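Local coordinates for protein molinate hydrolase (Gulosibacter molinativorax, PDB 4UB9) that hydrolyses the thiocarbamate herbicide molinate, as a zinc-binding enzyme of the amidohydrolase family, at residues I168-M177 / Y231-A242. Residues are numbered along the deposited sequence; the frame is centred on the assembly and turned at random.
Sequences IFFAGTLIGM and YLERGVDFCKIA
Y231 reaches from helix 221-232 into the bend at 171-173, where its hydroxyl links two backbone groups: OH donates to A171 O in the carbonyl plane, on a lone pair (2.7 Å), and accepts a hydrogen bond from T173 N (2.9 Å). I175 CD1 lies over one face of the ring, 4.1 Å from the centroid in a CH-pi contact, the two side chains running in opposite directions. A water bridges the two segments, donating to A171 O and T173 O and accepting a hydrogen bond from K240 N. At the other end D237, with CG beside its backbone N (chi1 -59°), turns OD2 onto F170 N (3.0 Å, 165°). The same oxygen lies over one face of the F170 ring, offset toward its rim, and forms a salt bridge with R155, while D237 N bonds F170 O. F238 lays a ring face against the 170-171 peptide, and A171 CB packs against its CE1. Beyond the bend, I175 N to K240 O and A242 N to I175 O, both 3.0 Å, make a short parallel pairing. Strand 239-242 lies between strands 174-175 and 279-282 in the parallel sheet of the amidohydrolase barrel, with K240 near the zinc ion and L174 touching H282; helix 148-159 packs on F170, and helix 262-275 on C239 and I241.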
loop_
_atom_site.group_PDB
_atom_site.type_symbol
_atom_site.label_atom_id
_atom_site.label_comp_id
_atom_site.label_asym_id
_atom_site.label_seq_id
_atom_site.Cartn_x
_atom_site.Cartn_y
_atom_site.Cartn_z
ATOM N N ILE A 168 -22.428 19.983 -26.728
ATOM C CA ILE A 168 -22.436 19.104 -25.589
ATOM C C ILE A 168 -23.819 18.880 -25.041
ATOM O O ILE A 168 -24.591 19.805 -24.847
ATOM C CB ILE A 168 -21.630 19.699 -24.449
ATOM C CG1 ILE A 168 -20.199 19.934 -24.877
ATOM C CG2 ILE A 168 -21.629 18.749 -23.244
ATOM C CD1 ILE A 168 -19.398 20.709 -23.853
ATOM N N PHE A 169 -24.090 17.625 -24.755
ATOM C CA PHE A 169 -25.185 17.232 -23.871
ATOM C C PHE A 169 -24.633 16.342 -22.770
ATOM O O PHE A 169 -23.784 15.507 -23.020
ATOM C CB PHE A 169 -26.275 16.506 -24.649
ATOM C CG PHE A 169 -26.850 17.337 -25.733
ATOM C CD1 PHE A 169 -27.650 18.438 -25.446
ATOM C CD2 PHE A 169 -26.559 17.031 -27.078
ATOM C CE1 PHE A 169 -28.173 19.249 -26.467
ATOM C CE2 PHE A 169 -27.060 17.835 -28.091
ATOM C CZ PHE A 169 -27.877 18.940 -27.791
ATOM N N PHE A 170 -25.152 16.511 -21.553
ATOM C CA PHE A 170 -24.570 15.813 -20.422
ATOM C C PHE A 170 -25.539 15.170 -19.419
ATOM O O PHE A 170 -26.689 15.549 -19.307
ATOM C CB PHE A 170 -23.599 16.731 -19.727
ATOM C CG PHE A 170 -24.228 17.934 -19.145
ATOM C CD1 PHE A 170 -24.976 17.839 -17.985
ATOM C CD2 PHE A 170 -24.035 19.166 -19.711
ATOM C CE1 PHE A 170 -25.547 18.980 -17.429
ATOM C CE2 PHE A 170 -24.593 20.306 -19.164
ATOM C CZ PHE A 170 -25.345 20.228 -18.020
ATOM N N ALA A 171 -25.024 14.169 -18.721
ATOM C CA ALA A 171 -25.702 13.533 -17.583
ATOM C C ALA A 171 -25.408 14.196 -16.268
ATOM O O ALA A 171 -26.142 14.018 -15.299
ATOM C CB ALA A 171 -25.267 12.083 -17.449
ATOM N N GLY A 172 -24.269 14.854 -16.203
ATOM C CA GLY A 172 -23.662 15.270 -14.925
ATOM C C GLY A 172 -22.944 14.074 -14.329
ATOM O O GLY A 172 -22.075 13.466 -14.959
ATOM N N THR A 173 -23.373 13.663 -13.150
ATOM C CA THR A 173 -22.737 12.501 -12.494
ATOM C C THR A 173 -23.472 11.199 -12.781
ATOM O O THR A 173 -24.485 11.159 -13.447
ATOM C CB THR A 173 -22.607 12.694 -10.989
ATOM O OG1 THR A 173 -21.739 11.698 -10.448
ATOM C CG2 THR A 173 -23.961 12.616 -10.300
ATOM N N LEU A 174 -22.880 10.131 -12.321
ATOM C CA LEU A 174 -23.466 8.808 -12.367
ATOM C C LEU A 174 -24.139 8.583 -11.021
ATOM O O LEU A 174 -23.477 8.574 -9.961
ATOM C CB LEU A 174 -22.393 7.749 -12.444
ATOM C CG LEU A 174 -22.468 6.673 -13.483
ATOM C CD1 LEU A 174 -21.258 6.898 -14.384
ATOM C CD2 LEU A 174 -22.329 5.330 -12.842
ATOM N N ILE A 175 -25.437 8.401 -11.068
ATOM C CA ILE A 175 -26.187 8.339 -9.854
ATOM C C ILE A 175 -25.758 7.091 -9.092
ATOM O O ILE A 175 -25.946 5.972 -9.560
ATOM C CB ILE A 175 -27.695 8.292 -10.110
ATOM C CG1 ILE A 175 -28.167 9.476 -10.960
ATOM C CG2 ILE A 175 -28.450 8.235 -8.793
ATOM C CD1 ILE A 175 -27.825 10.826 -10.403
ATOM N N GLY A 176 -25.273 7.321 -7.866
ATOM C CA GLY A 176 -24.905 6.243 -6.955
ATOM C C GLY A 176 -23.442 5.855 -6.999
ATOM O O GLY A 176 -23.030 4.877 -6.387
ATOM N N MET A 177 -22.659 6.608 -7.764
ATOM C CA MET A 177 -21.223 6.338 -7.841
ATOM C C MET A 177 -20.492 7.367 -7.034
ATOM O O MET A 177 -20.842 8.552 -6.994
ATOM C CB MET A 177 -20.719 6.386 -9.301
ATOM C CG MET A 177 -19.257 5.897 -9.466
ATOM S SD MET A 177 -18.560 6.084 -11.127
ATOM C CE MET A 177 -18.477 7.857 -11.304
ATOM N N TYR A 231 -32.069 16.693 -8.226
ATOM C CA TYR A 231 -30.910 16.561 -9.101
ATOM C C TYR A 231 -31.320 16.802 -10.551
ATOM O O TYR A 231 -30.751 17.614 -11.225
ATOM C CB TYR A 231 -30.267 15.177 -8.970
ATOM C CG TYR A 231 -29.136 15.010 -9.950
ATOM C CD1 TYR A 231 -27.895 15.628 -9.723
ATOM C CD2 TYR A 231 -29.311 14.308 -11.133
ATOM C CE1 TYR A 231 -26.868 15.485 -10.619
ATOM C CE2 TYR A 231 -28.289 14.154 -12.039
ATOM C CZ TYR A 231 -27.077 14.759 -11.789
ATOM O OH TYR A 231 -26.035 14.644 -12.684
ATOM N N LEU A 232 -32.370 16.113 -10.983
ATOM C CA LEU A 232 -32.859 16.241 -12.334
ATOM C C LEU A 232 -33.280 17.675 -12.630
ATOM O O LEU A 232 -33.111 18.155 -13.736
ATOM C CB LEU A 232 -34.004 15.271 -12.611
ATOM C CG LEU A 232 -33.563 13.803 -12.586
ATOM C CD1 LEU A 232 -34.753 12.869 -12.571
ATOM C CD2 LEU A 232 -32.691 13.449 -13.772
ATOM N N GLU A 233 -33.838 18.356 -11.645
ATOM C CA GLU A 233 -34.246 19.750 -11.821
ATOM C C GLU A 233 -33.078 20.710 -11.917
ATOM O O GLU A 233 -33.272 21.873 -12.200
ATOM C CB GLU A 233 -35.203 20.179 -10.730
ATOM C CG GLU A 233 -36.623 19.804 -11.147
ATOM C CD GLU A 233 -37.577 19.632 -9.983
ATOM O OE1 GLU A 233 -37.283 20.158 -8.879
ATOM O OE2 GLU A 233 -38.635 18.990 -10.184
ATOM N N ARG A 234 -31.853 20.237 -11.734
ATOM C CA ARG A 234 -30.695 21.113 -11.937
ATOM C C ARG A 234 -30.351 21.362 -13.389
ATOM O O ARG A 234 -29.596 22.261 -13.688
ATOM C CB ARG A 234 -29.433 20.568 -11.294
ATOM C CG ARG A 234 -29.467 20.592 -9.800
ATOM C CD ARG A 234 -28.453 19.589 -9.285
ATOM N NE ARG A 234 -28.361 19.645 -7.846
ATOM C CZ ARG A 234 -27.634 20.547 -7.202
ATOM N NH1 ARG A 234 -27.642 20.556 -5.883
ATOM N NH2 ARG A 234 -26.902 21.431 -7.875
ATOM N N GLY A 235 -30.804 20.530 -14.290
ATOM C CA GLY A 235 -30.671 20.843 -15.700
ATOM C C GLY A 235 -29.864 19.907 -16.589
ATOM O O GLY A 235 -29.357 20.316 -17.624
ATOM N N VAL A 236 -29.890 18.633 -16.299
ATOM C CA VAL A 236 -29.204 17.657 -17.123
ATOM C C VAL A 236 -29.972 17.347 -18.394
ATOM O O VAL A 236 -31.199 17.467 -18.432
ATOM C CB VAL A 236 -28.944 16.375 -16.349
ATOM C CG1 VAL A 236 -28.156 16.700 -15.081
ATOM C CG2 VAL A 236 -30.231 15.663 -16.006
ATOM N N ASP A 237 -29.257 16.895 -19.418
ATOM C CA ASP A 237 -29.887 16.475 -20.662
ATOM C C ASP A 237 -30.334 15.002 -20.659
ATOM O O ASP A 237 -31.190 14.582 -21.421
ATOM C CB ASP A 237 -28.940 16.702 -21.807
ATOM C CG ASP A 237 -28.543 18.142 -21.934
ATOM O OD1 ASP A 237 -29.413 18.959 -22.335
ATOM O OD2 ASP A 237 -27.366 18.473 -21.639
ATOM N N PHE A 238 -29.756 14.230 -19.779
ATOM C CA PHE A 238 -30.146 12.831 -19.595
ATOM C C PHE A 238 -29.615 12.378 -18.254
ATOM O O PHE A 238 -28.963 13.159 -17.556
ATOM C CB PHE A 238 -29.656 11.942 -20.727
ATOM C CG PHE A 238 -28.219 12.130 -21.066
ATOM C CD1 PHE A 238 -27.268 11.464 -20.362
ATOM C CD2 PHE A 238 -27.815 12.951 -22.116
ATOM C CE1 PHE A 238 -25.923 11.570 -20.687
ATOM C CE2 PHE A 238 -26.479 13.083 -22.436
ATOM C CZ PHE A 238 -25.530 12.393 -21.720
ATOM N N CYS A 239 -29.942 11.141 -17.851
ATOM C CA CYS A 239 -29.543 10.685 -16.520
ATOM C C CYS A 239 -29.003 9.314 -16.593
ATOM O O CYS A 239 -29.635 8.414 -17.170
ATOM C CB CYS A 239 -30.740 10.710 -15.576
ATOM S SG CYS A 239 -30.328 10.182 -13.908
ATOM N N LYS A 240 -27.859 9.113 -15.960
ATOM C CA LYS A 240 -27.206 7.794 -16.026
ATOM C C LYS A 240 -27.154 7.220 -14.624
ATOM O O LYS A 240 -26.691 7.881 -13.696
ATOM C CB LYS A 240 -25.789 7.870 -16.616
ATOM C CG LYS A 240 -25.130 6.503 -16.741
ATOM C CD LYS A 240 -23.974 6.445 -17.725
ATOM C CE LYS A 240 -22.604 6.513 -17.099
ATOM N NZ LYS A 240 -21.574 5.698 -17.822
ATOM N N ILE A 241 -27.621 5.991 -14.496
ATOM C CA ILE A 241 -27.750 5.364 -13.208
ATOM C C ILE A 241 -26.717 4.256 -13.100
ATOM O O ILE A 241 -26.627 3.400 -13.957
ATOM C CB ILE A 241 -29.113 4.646 -13.005
ATOM C CG1 ILE A 241 -30.326 5.527 -13.239
ATOM C CG2 ILE A 241 -29.189 4.038 -11.601
ATOM C CD1 ILE A 241 -30.295 6.774 -12.436
ATOM N N ALA A 242 -26.039 4.211 -11.970
ATOM C CA ALA A 242 -25.154 3.087 -11.657
ATOM C C ALA A 242 -25.931 1.876 -11.201
ATOM O O ALA A 242 -26.102 1.678 -10.022
ATOM C CB ALA A 242 -24.170 3.460 -10.569
HETATM O O HOH W 1 -27.083 11.361 -14.483
#